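PKS_KS domain-containing protein (PDB 6SMO) probably acts as a beta-ketoacyl-ACP synthase, a thiolase-fold condensing enzyme, and holds a pentaoxododecanal polyketide chain in its pocket. Local coordinates at residues Val37-Val42 with Val259-Cys264. Sequence-based numbering, arbitrary orientation.
Sequences VAPTGV and VIAEGC
Val37 and Cys264 form an antiparallel, hydrogen-bonded beta pair deep in the thiolase-type ketosynthase fold, where strand 29-37 ends beside the start of strand 263-271. Two backbone bonds join them: Val37 N gives its hydrogen to Cys264 O over 2.9 Å, nearly straight at 165°, and Cys264 N returns one to Val37 O, also at 2.9 Å but more bent. Both side chains lie on one face of the sheet. The branched valine suits an extended strand, and the small, weakly polar cysteine fits a buried site under a helix. Gly263 belongs where it is for two reasons: at its backbone angles (phi 147°) a CB would run into the carbonyl oxygen of Glu262, and it would also collide with Val37 O.

Past the pair, the chain after Val37 turns back on itself, and Ala38 N bonds to Gly41 O. Pro39 suits this turn because its ring restricts the backbone; the ring edge formed by CG and CD rests on Glu262 O, with CD 3.5 Å from that oxygen. From the same ring CG faces Ala261 CB at 4.4 Å, a loose apolar touch. In Glu262, chi2 of 178° sets CD anti to CA, and the extended chain carries OE2 to a salt bridge with Lys95 NZ, while OE1 takes a weak hydrogen bond from Val78 N. The backbone of Val259 and Ala261 bonds with His369, which lines the polyketide pocket.

Helix 95-111 packs over the Val37 and Cys264 face through Phe99, while Ala38 and Thr40 meet Phe47 of helix 44-53. On its far edge strand 263-271 pairs with antiparallel strand 212-219, Gly263 bonding to Glu219.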
ATOM      1  N   VAL B  37     -20.046   4.082   1.092  1.00 35.63           N
ATOM      2  CA  VAL B  37     -20.543   3.436   2.343  1.00 35.89           C
ATOM      3  C   VAL B  37     -19.719   4.015   3.498  1.00 35.76           C
ATOM      4  O   VAL B  37     -18.573   3.567   3.678  1.00 35.92           O
ATOM      5  CB  VAL B  37     -20.425   1.900   2.277  1.00 35.93           C
ATOM      6  CG1 VAL B  37     -20.911   1.235   3.558  1.00 36.08           C
ATOM      7  CG2 VAL B  37     -21.152   1.327   1.071  1.00 36.16           C
ATOM      8  N   ALA B  38     -20.272   4.992   4.225  1.00 36.11           N
ATOM      9  CA  ALA B  38     -19.573   5.756   5.286  1.00 36.23           C
ATOM     10  C   ALA B  38     -20.396   5.748   6.572  1.00 36.32           C
ATOM     11  O   ALA B  38     -21.605   5.525   6.535  1.00 36.71           O
ATOM     12  CB  ALA B  38     -19.308   7.164   4.813  1.00 36.15           C
ATOM     13  N   PRO B  39     -19.762   5.973   7.748  1.00 36.23           N
ATOM     14  CA  PRO B  39     -20.488   6.091   9.015  1.00 36.52           C
ATOM     15  C   PRO B  39     -21.467   7.275   9.056  1.00 37.06           C
ATOM     16  O   PRO B  39     -22.437   7.193   9.786  1.00 37.53           O
ATOM     17  CB  PRO B  39     -19.377   6.292  10.060  1.00 36.13           C
ATOM     18  CG  PRO B  39     -18.137   5.736   9.397  1.00 35.84           C
ATOM     19  CD  PRO B  39     -18.307   6.080   7.933  1.00 35.83           C
ATOM     20  N   THR B  40     -21.186   8.338   8.293  1.00 37.14           N
ATOM     21  CA  THR B  40     -22.041   9.549   8.167  1.00 37.75           C
ATOM     22  C   THR B  40     -23.293   9.219   7.344  1.00 38.44           C
ATOM     23  O   THR B  40     -24.348   9.810   7.633  1.00 39.95           O
ATOM     24  CB  THR B  40     -21.267  10.727   7.561  1.00 37.26           C
ATOM     25  OG1 THR B  40     -20.503  10.250   6.454  1.00 36.84           O
ATOM     26  CG2 THR B  40     -20.350  11.399   8.561  1.00 37.17           C
ATOM     27  N   GLY B  41     -23.181   8.319   6.361  1.00 38.30           N
ATOM     28  CA  GLY B  41     -24.323   7.855   5.549  1.00 38.28           C
ATOM     29  C   GLY B  41     -23.918   6.832   4.502  1.00 38.03           C
ATOM     30  O   GLY B  41     -22.794   6.939   3.972  1.00 37.87           O
ATOM     31  N   VAL B  42     -24.810   5.875   4.222  1.00 38.31           N
ATOM     32  CA  VAL B  42     -24.681   4.866   3.128  1.00 38.41           C
ATOM     33  C   VAL B  42     -25.496   5.368   1.932  1.00 38.45           C
ATOM     34  O   VAL B  42     -26.711   5.593   2.100  1.00 38.44           O
ATOM     35  CB  VAL B  42     -25.148   3.470   3.584  1.00 38.72           C
ATOM     36  CG1 VAL B  42     -24.913   2.417   2.512  1.00 38.59           C
ATOM     37  CG2 VAL B  42     -24.491   3.050   4.891  1.00 38.83           C
ATOM     38  N   VAL B 259      -9.829   8.934  15.677  1.00 38.21           N
ATOM     39  CA  VAL B 259     -10.924   7.947  15.911  1.00 38.39           C
ATOM     40  C   VAL B 259     -10.984   7.024  14.689  1.00 38.08           C
ATOM     41  O   VAL B 259     -11.335   7.521  13.602  1.00 38.22           O
ATOM     42  CB  VAL B 259     -12.277   8.643  16.159  1.00 38.55           C
ATOM     43  CG1 VAL B 259     -13.433   7.653  16.200  1.00 38.72           C
ATOM     44  CG2 VAL B 259     -12.253   9.483  17.426  1.00 38.79           C
ATOM     45  N   ILE B 260     -10.646   5.741  14.862  1.00 37.95           N
ATOM     46  CA  ILE B 260     -10.636   4.723  13.767  1.00 37.62           C
ATOM     47  C   ILE B 260     -12.075   4.507  13.283  1.00 37.22           C
ATOM     48  O   ILE B 260     -13.001   4.605  14.111  1.00 37.16           O
ATOM     49  CB  ILE B 260      -9.970   3.407  14.219  1.00 37.88           C
ATOM     50  CG1 ILE B 260      -9.614   2.520  13.023  1.00 37.93           C
ATOM     51  CG2 ILE B 260     -10.832   2.668  15.234  1.00 38.28           C
ATOM     52  CD1 ILE B 260      -8.581   1.461  13.331  1.00 38.05           C
ATOM     53  N   ALA B 261     -12.240   4.225  11.988  1.00 36.95           N
ATOM     54  CA  ALA B 261     -13.545   4.071  11.303  1.00 37.02           C
ATOM     55  C   ALA B 261     -13.434   3.009  10.205  1.00 37.04           C
ATOM     56  O   ALA B 261     -12.304   2.584   9.907  1.00 36.99           O
ATOM     57  CB  ALA B 261     -13.979   5.400  10.735  1.00 36.86           C
ATOM     58  N   GLU B 262     -14.574   2.605   9.639  1.00 37.35           N
ATOM     59  CA  GLU B 262     -14.671   1.683   8.475  1.00 37.22           C
ATOM     60  C   GLU B 262     -15.481   2.369   7.371  1.00 36.39           C
ATOM     61  O   GLU B 262     -16.098   3.418   7.653  1.00 36.69           O
ATOM     62  CB  GLU B 262     -15.303   0.348   8.883  1.00 38.25           C
ATOM     63  CG  GLU B 262     -16.716   0.469   9.434  1.00 39.42           C
ATOM     64  CD  GLU B 262     -17.381  -0.849   9.798  1.00 40.61           C
ATOM     65  OE1 GLU B 262     -18.537  -0.812  10.265  1.00 41.75           O
ATOM     66  OE2 GLU B 262     -16.746  -1.910   9.617  1.00 41.13           O
ATOM     67  N   GLY B 263     -15.469   1.800   6.163  1.00 35.07           N
ATOM     68  CA  GLY B 263     -16.258   2.287   5.016  1.00 34.69           C
ATOM     69  C   GLY B 263     -15.548   2.064   3.693  1.00 34.00           C
ATOM     70  O   GLY B 263     -14.506   1.378   3.681  1.00 33.84           O
ATOM     71  N   CYS B 264     -16.100   2.628   2.616  1.00 33.52           N
ATOM     72  CA  CYS B 264     -15.582   2.514   1.227  1.00 33.23           C
ATOM     73  C   CYS B 264     -16.038   3.718   0.396  1.00 32.85           C
ATOM     74  O   CYS B 264     -17.195   4.151   0.567  1.00 33.31           O
ATOM     75  CB  CYS B 264     -16.058   1.222   0.571  1.00 33.39           C
ATOM     76  SG  CYS B 264     -15.561   1.062  -1.165  1.00 32.95           S
TER